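Local atomic coordinates of hemopexin fold protein CP4 (Vigna unguiculata, PDB entry 3OYO), a protein that binds calcium in the central channel of its four-bladed hemopexin-type propeller and occurs in seeds, its precise physiological role remaining uncertain. Residues Pro160-Asn163 / Gly164-Phe167. Numbering follows the deposited sequence.
Sequences PVLN and GTEF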
ATOM      1  N   PRO A 160     -17.377  -8.031  -5.936  1.00 11.68           N
ATOM      2  CA  PRO A 160     -18.764  -7.507  -5.916  1.00 12.73           C
ATOM      3  C   PRO A 160     -19.205  -6.763  -4.647  1.00 12.34           C
ATOM      4  O   PRO A 160     -20.006  -5.831  -4.737  1.00 12.59           O
ATOM      5  CB  PRO A 160     -19.633  -8.757  -6.164  1.00 13.94           C
ATOM      6  CG  PRO A 160     -18.751  -9.883  -5.864  1.00 14.69           C
ATOM      7  CD  PRO A 160     -17.343  -9.459  -6.238  1.00 13.43           C
ATOM      8  N   VAL A 161     -18.672  -7.111  -3.479  1.00 15.52           N
ATOM      9  CA  VAL A 161     -19.012  -6.340  -2.257  1.00 16.15           C
ATOM     10  C   VAL A 161     -18.538  -4.886  -2.301  1.00 15.66           C
ATOM     11  O   VAL A 161     -19.104  -4.016  -1.626  1.00 14.73           O
ATOM     12  CB  VAL A 161     -18.488  -7.008  -0.965  1.00 17.00           C
ATOM     13  CG1 VAL A 161     -19.264  -8.236  -0.691  1.00 18.44           C
ATOM     14  CG2 VAL A 161     -16.951  -7.244  -1.017  1.00 17.94           C
ATOM     15  N   LEU A 162     -17.497  -4.607  -3.089  1.00 12.40           N
ATOM     16  CA  LEU A 162     -17.012  -3.212  -3.232  1.00 12.10           C
ATOM     17  C   LEU A 162     -17.773  -2.453  -4.303  1.00 11.87           C
ATOM     18  O   LEU A 162     -17.688  -1.245  -4.393  1.00 10.39           O
ATOM     19  CB  LEU A 162     -15.501  -3.163  -3.523  1.00 10.00           C
ATOM     20  CG  LEU A 162     -14.609  -3.724  -2.436  1.00  8.32           C
ATOM     21  CD1 LEU A 162     -13.142  -3.538  -2.832  1.00  8.46           C
ATOM     22  CD2 LEU A 162     -14.931  -3.031  -1.137  1.00  8.16           C
ATOM     23  N   ASN A 163     -18.524  -3.185  -5.113  1.00 14.22           N
ATOM     24  CA  ASN A 163     -19.399  -2.570  -6.100  1.00 16.31           C
ATOM     25  C   ASN A 163     -20.471  -1.712  -5.405  1.00 16.65           C
ATOM     26  O   ASN A 163     -21.194  -2.169  -4.506  1.00 24.33           O
ATOM     27  CB  ASN A 163     -20.047  -3.651  -6.950  1.00 24.93           C
ATOM     28  CG  ASN A 163     -20.570  -3.120  -8.237  1.00 29.69           C
ATOM     29  OD1 ASN A 163     -19.847  -2.521  -9.023  1.00 37.38           O
ATOM     30  ND2 ASN A 163     -21.830  -3.338  -8.479  1.00 36.46           N
ATOM     31  N   GLY A 164     -20.547  -0.457  -5.832  1.00 17.17           N
ATOM     32  CA  GLY A 164     -21.526   0.457  -5.296  1.00 16.21           C
ATOM     33  C   GLY A 164     -20.967   1.264  -4.160  1.00 16.09           C
ATOM     34  O   GLY A 164     -21.599   2.197  -3.725  1.00 16.80           O
ATOM     35  N   THR A 165     -19.768   0.948  -3.695  1.00 17.03           N
ATOM     36  CA  THR A 165     -19.156   1.697  -2.592  1.00 16.23           C
ATOM     37  C   THR A 165     -18.184   2.743  -3.157  1.00 16.95           C
ATOM     38  O   THR A 165     -17.923   2.774  -4.362  1.00 17.25           O
ATOM     39  CB  THR A 165     -18.354   0.757  -1.678  1.00 13.22           C
ATOM     40  OG1 THR A 165     -17.147   0.372  -2.360  1.00 10.50           O
ATOM     41  CG2 THR A 165     -19.181  -0.505  -1.353  1.00 12.18           C
ATOM     42  N   GLU A 166     -17.615   3.564  -2.290  1.00 16.88           N
ATOM     43  CA  GLU A 166     -16.665   4.588  -2.732  1.00 18.16           C
ATOM     44  C   GLU A 166     -15.295   4.019  -3.230  1.00 16.66           C
ATOM     45  O   GLU A 166     -14.535   4.702  -3.878  1.00 16.98           O
ATOM     46  CB  GLU A 166     -16.546   5.688  -1.665  1.00 28.26           C
ATOM     47  CG  GLU A 166     -15.192   5.857  -1.064  1.00 34.59           C
ATOM     48  CD  GLU A 166     -14.964   4.995   0.161  1.00 40.00           C
ATOM     49  OE1 GLU A 166     -15.449   3.857   0.160  1.00 42.78           O
ATOM     50  OE2 GLU A 166     -14.276   5.456   1.114  1.00 43.39           O
ATOM     51  N   PHE A 167     -15.043   2.743  -2.972  1.00 13.81           N
ATOM     52  CA  PHE A 167     -13.876   1.988  -3.438  1.00 12.77           C
ATOM     53  C   PHE A 167     -13.991   1.486  -4.864  1.00 13.35           C
ATOM     54  O   PHE A 167     -12.987   1.126  -5.489  1.00 13.34           O
ATOM     55  CB  PHE A 167     -13.638   0.789  -2.504  1.00 10.50           C
ATOM     56  CG  PHE A 167     -13.370   1.194  -1.091  1.00 10.62           C
ATOM     57  CD1 PHE A 167     -12.159   1.797  -0.736  1.00 10.79           C
ATOM     58  CD2 PHE A 167     -14.348   1.048  -0.113  1.00 11.03           C
ATOM     59  CE1 PHE A 167     -11.921   2.210   0.594  1.00 10.40           C
ATOM     60  CE2 PHE A 167     -14.130   1.486   1.223  1.00 10.92           C
ATOM     61  CZ  PHE A 167     -12.901   2.059   1.571  1.00  8.95           C
TER
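A type II beta turn from Leu162 to Thr165, continued by an ST turn at Thr165, forms the bend in the loop that joins helix 155-158 to strand 173-176. Its closing bond runs from Thr165 N to Leu162 O (3.1 Å, N-H...O angle 158°). The hydroxyl Thr165 OG1 donates to the same oxygen, Leu162 O, at 2.7 Å, from the same face and somewhat tilted from the carbonyl plane, so a single residue grips this carbonyl twice. With chi1 at 73°, Thr165 OG1 sits between its own backbone N and carbonyl carbon, where it can also accept from Phe167 N at 3.2 Å; this second bond defines the ST turn and makes the hydroxyl a bridge between the two bends. The methyl CG2 of Thr165 lies 3.5 Å from Val161 O. A valine in place of Thr165 would probably leave Phe167 N without this acceptor and Leu162 O with one donor fewer, making the junction less firmly fixed. Gly164 suits the turn's third position: at its positive phi of 94°, a beta carbon would be jammed against Asn163 O. Beyond the turn, Leu162 CD2 approaches the ring of Phe167 obliquely, 4.2 Å from Phe167 CD2, and both side chains pack on Leu185 of strand 182-187. The buried leucine and phenylalanine thus face the next four-stranded sheet, while Asn163 and Gly164 at the turn's tip are exposed, in a blade-to-blade connection of the hemopexin-type beta-propeller.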